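Local coordinates for cell division control protein (Pyrococcus abyssi, PDB 6RPP) that belongs to the inteins, and probably carries out protein splicing, excising itself from a host helicase precursor and joining the flanking exteins, at residues Val5-Glu10 with Trp146-Gln151. The protein carries 2 engineered substitutions. Residues are numbered along the deposited sequence; the frame is centred on the assembly and turned at random.
Sequences VDYETE and WVYDLQ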
loop_
_atom_site.group_PDB
_atom_site.type_symbol
_atom_site.label_atom_id
_atom_site.label_comp_id
_atom_site.label_asym_id
_atom_site.label_seq_id
_atom_site.Cartn_x
_atom_site.Cartn_y
_atom_site.Cartn_z
ATOM N N VAL A 5 -1.527 4.477 -3.158
ATOM C CA VAL A 5 -0.860 3.697 -4.194
ATOM C C VAL A 5 -1.713 3.674 -5.477
ATOM O O VAL A 5 -2.906 3.975 -5.478
ATOM C CB VAL A 5 -0.537 2.258 -3.724
ATOM C CG1 VAL A 5 0.194 2.265 -2.396
ATOM C CG2 VAL A 5 -1.844 1.421 -3.615
ATOM N N ASP A 6 -1.076 3.305 -6.594
ATOM C CA ASP A 6 -1.729 3.158 -7.908
ATOM C C ASP A 6 -2.786 2.022 -7.938
ATOM O O ASP A 6 -2.625 0.981 -7.293
ATOM C CB ASP A 6 -0.576 2.905 -8.906
ATOM C CG ASP A 6 -0.988 2.706 -10.311
ATOM O OD1 ASP A 6 -1.595 1.681 -10.678
ATOM O OD2 ASP A 6 -0.604 3.536 -11.160
ATOM N N TYR A 7 -3.861 2.306 -8.687
ATOM C CA TYR A 7 -4.959 1.370 -8.975
ATOM C C TYR A 7 -4.495 -0.071 -9.134
ATOM O O TYR A 7 -5.130 -1.016 -8.602
ATOM C CB TYR A 7 -5.672 1.820 -10.248
ATOM C CG TYR A 7 -6.998 1.144 -10.516
ATOM C CD1 TYR A 7 -7.045 -0.173 -10.887
ATOM C CD2 TYR A 7 -8.151 1.882 -10.495
ATOM C CE1 TYR A 7 -8.259 -0.781 -11.158
ATOM C CE2 TYR A 7 -9.370 1.283 -10.806
ATOM C CZ TYR A 7 -9.391 -0.050 -11.084
ATOM O OH TYR A 7 -10.618 -0.648 -11.384
ATOM N N GLU A 8 -3.409 -0.269 -9.874
ATOM C CA GLU A 8 -3.049 -1.625 -10.335
ATOM C C GLU A 8 -2.227 -2.387 -9.306
ATOM O O GLU A 8 -1.859 -3.550 -9.580
ATOM C CB GLU A 8 -2.316 -1.590 -11.657
ATOM C CG GLU A 8 -3.165 -1.080 -12.807
ATOM C CD GLU A 8 -2.444 -1.100 -14.132
ATOM O OE1 GLU A 8 -1.478 -0.309 -14.311
ATOM O OE2 GLU A 8 -2.805 -1.881 -15.015
ATOM N N THR A 9 -1.862 -1.758 -8.178
ATOM C CA THR A 9 -1.190 -2.466 -7.085
ATOM C C THR A 9 -2.075 -3.642 -6.681
ATOM O O THR A 9 -3.240 -3.432 -6.380
ATOM C CB THR A 9 -1.010 -1.528 -5.904
ATOM O OG1 THR A 9 -0.412 -0.285 -6.375
ATOM C CG2 THR A 9 -0.118 -2.133 -4.815
ATOM N N GLU A 10 -1.551 -4.888 -6.736
ATOM C CA GLU A 10 -2.391 -6.061 -6.508
ATOM C C GLU A 10 -2.280 -6.558 -5.064
ATOM O O GLU A 10 -1.202 -6.980 -4.613
ATOM C CB GLU A 10 -2.007 -7.178 -7.489
ATOM C CG GLU A 10 -2.318 -6.813 -8.930
ATOM C CD GLU A 10 -2.306 -7.951 -9.936
ATOM O OE1 GLU A 10 -2.001 -9.132 -9.581
ATOM O OE2 GLU A 10 -2.575 -7.653 -11.150
ATOM N N TRP A 146 -6.537 9.121 -9.750
ATOM C CA TRP A 146 -6.934 8.649 -8.440
ATOM C C TRP A 146 -5.875 7.744 -7.864
ATOM O O TRP A 146 -5.164 7.069 -8.603
ATOM C CB TRP A 146 -8.244 7.875 -8.508
ATOM C CG TRP A 146 -9.356 8.683 -9.033
ATOM C CD1 TRP A 146 -9.901 8.604 -10.304
ATOM C CD2 TRP A 146 -10.119 9.661 -8.333
ATOM N NE1 TRP A 146 -10.896 9.506 -10.437
ATOM C CE2 TRP A 146 -11.059 10.185 -9.252
ATOM C CE3 TRP A 146 -10.081 10.191 -7.032
ATOM C CZ2 TRP A 146 -12.022 11.159 -8.892
ATOM C CZ3 TRP A 146 -11.004 11.163 -6.678
ATOM C CH2 TRP A 146 -11.951 11.649 -7.607
ATOM N N VAL A 147 -5.767 7.747 -6.539
ATOM C CA VAL A 147 -4.914 6.794 -5.821
ATOM C C VAL A 147 -5.706 6.153 -4.676
ATOM O O VAL A 147 -6.770 6.647 -4.275
ATOM C CB VAL A 147 -3.641 7.452 -5.272
ATOM C CG1 VAL A 147 -2.747 7.865 -6.489
ATOM C CG2 VAL A 147 -3.957 8.704 -4.504
ATOM N N TYR A 148 -5.131 5.075 -4.092
ATOM C CA TYR A 148 -5.968 4.176 -3.281
ATOM C C TYR A 148 -5.244 3.713 -2.026
ATOM O O TYR A 148 -4.025 3.574 -1.994
ATOM C CB TYR A 148 -6.335 2.962 -4.108
ATOM C CG TYR A 148 -7.170 3.352 -5.323
ATOM C CD1 TYR A 148 -8.525 3.519 -5.186
ATOM C CD2 TYR A 148 -6.578 3.606 -6.582
ATOM C CE1 TYR A 148 -9.281 3.898 -6.255
ATOM C CE2 TYR A 148 -7.351 3.988 -7.691
ATOM C CZ TYR A 148 -8.707 4.133 -7.486
ATOM O OH TYR A 148 -9.444 4.530 -8.584
ATOM N N ASP A 149 -6.011 3.366 -1.009
ATOM C CA ASP A 149 -5.388 2.839 0.201
ATOM C C ASP A 149 -6.428 1.999 0.919
ATOM O O ASP A 149 -7.613 2.051 0.598
ATOM C CB ASP A 149 -4.907 3.987 1.092
ATOM C CG ASP A 149 -4.009 3.534 2.230
ATOM O OD1 ASP A 149 -3.355 2.470 2.068
ATOM O OD2 ASP A 149 -4.003 4.274 3.240
ATOM N N LEU A 150 -5.964 1.225 1.905
ATOM C CA LEU A 150 -6.836 0.438 2.758
ATOM C C LEU A 150 -6.443 0.711 4.195
ATOM O O LEU A 150 -5.298 1.053 4.472
ATOM C CB LEU A 150 -6.712 -1.063 2.533
ATOM C CG LEU A 150 -6.991 -1.489 1.101
ATOM C CD1 LEU A 150 -6.494 -2.917 0.989
ATOM C CD2 LEU A 150 -8.433 -1.373 0.803
ATOM N N GLN A 151 -7.382 0.567 5.115
ATOM C CA GLN A 151 -7.062 0.612 6.538
ATOM C C GLN A 151 -6.985 -0.792 7.110
ATOM O O GLN A 151 -7.907 -1.585 6.929
ATOM C CB GLN A 151 -8.072 1.430 7.324
ATOM C CG GLN A 151 -7.774 1.376 8.827
ATOM C CD GLN A 151 -8.699 2.214 9.651
ATOM O OE1 GLN A 151 -8.469 3.410 9.833
ATOM N NE2 GLN A 151 -9.778 1.601 10.141
HETATM O O HOH W 1 -4.099 4.907 -9.833
#
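With CG of Y148 turned anti to its carbonyl carbon (chi1 -63°) and CG of Y7 anti to its backbone nitrogen (chi1 -167°), the two tyrosine rings meet near the N-terminal end of the intein's HINT fold. Their planes stand at 90° with centroids 5.5 Å apart, an oblique crossing in which CE2 of Y148 lies 3.6 Å from CD2 of Y7 and also touches its CB. The hydroxyl of Y148 lies at the edge of the Y7 ring, near its plane, and is hydrogen-bonded to E26 of helix 21-35, while I21 and V25 of that helix touch the Y148 side chain. Replacing this tyrosine with an alanine would probably strip the Y7 ring of its neighbour and leave the E26 carboxylate without this hydroxyl.

Beside the rings, V5 and Y148 form a single antiparallel bridge, a hydrogen-bonded pair that joins the N-terminal segment to strand 146-151, at one edge of a four-stranded antiparallel sheet. Y148 N donates to V5 O over 2.8 Å, and V5 N returns a bond to Y148 O. Beyond the bridge the chain folds into a type I turn from D6 to T9. Here D6 OD1 accepts E8 N in a nearly straight Asx-turn bond, and D6 O receives both T9 N and T9 OG1. A water spans the widening gap, accepting from Y7 N at 2.9 Å and lying 2.7 Å from W146 O.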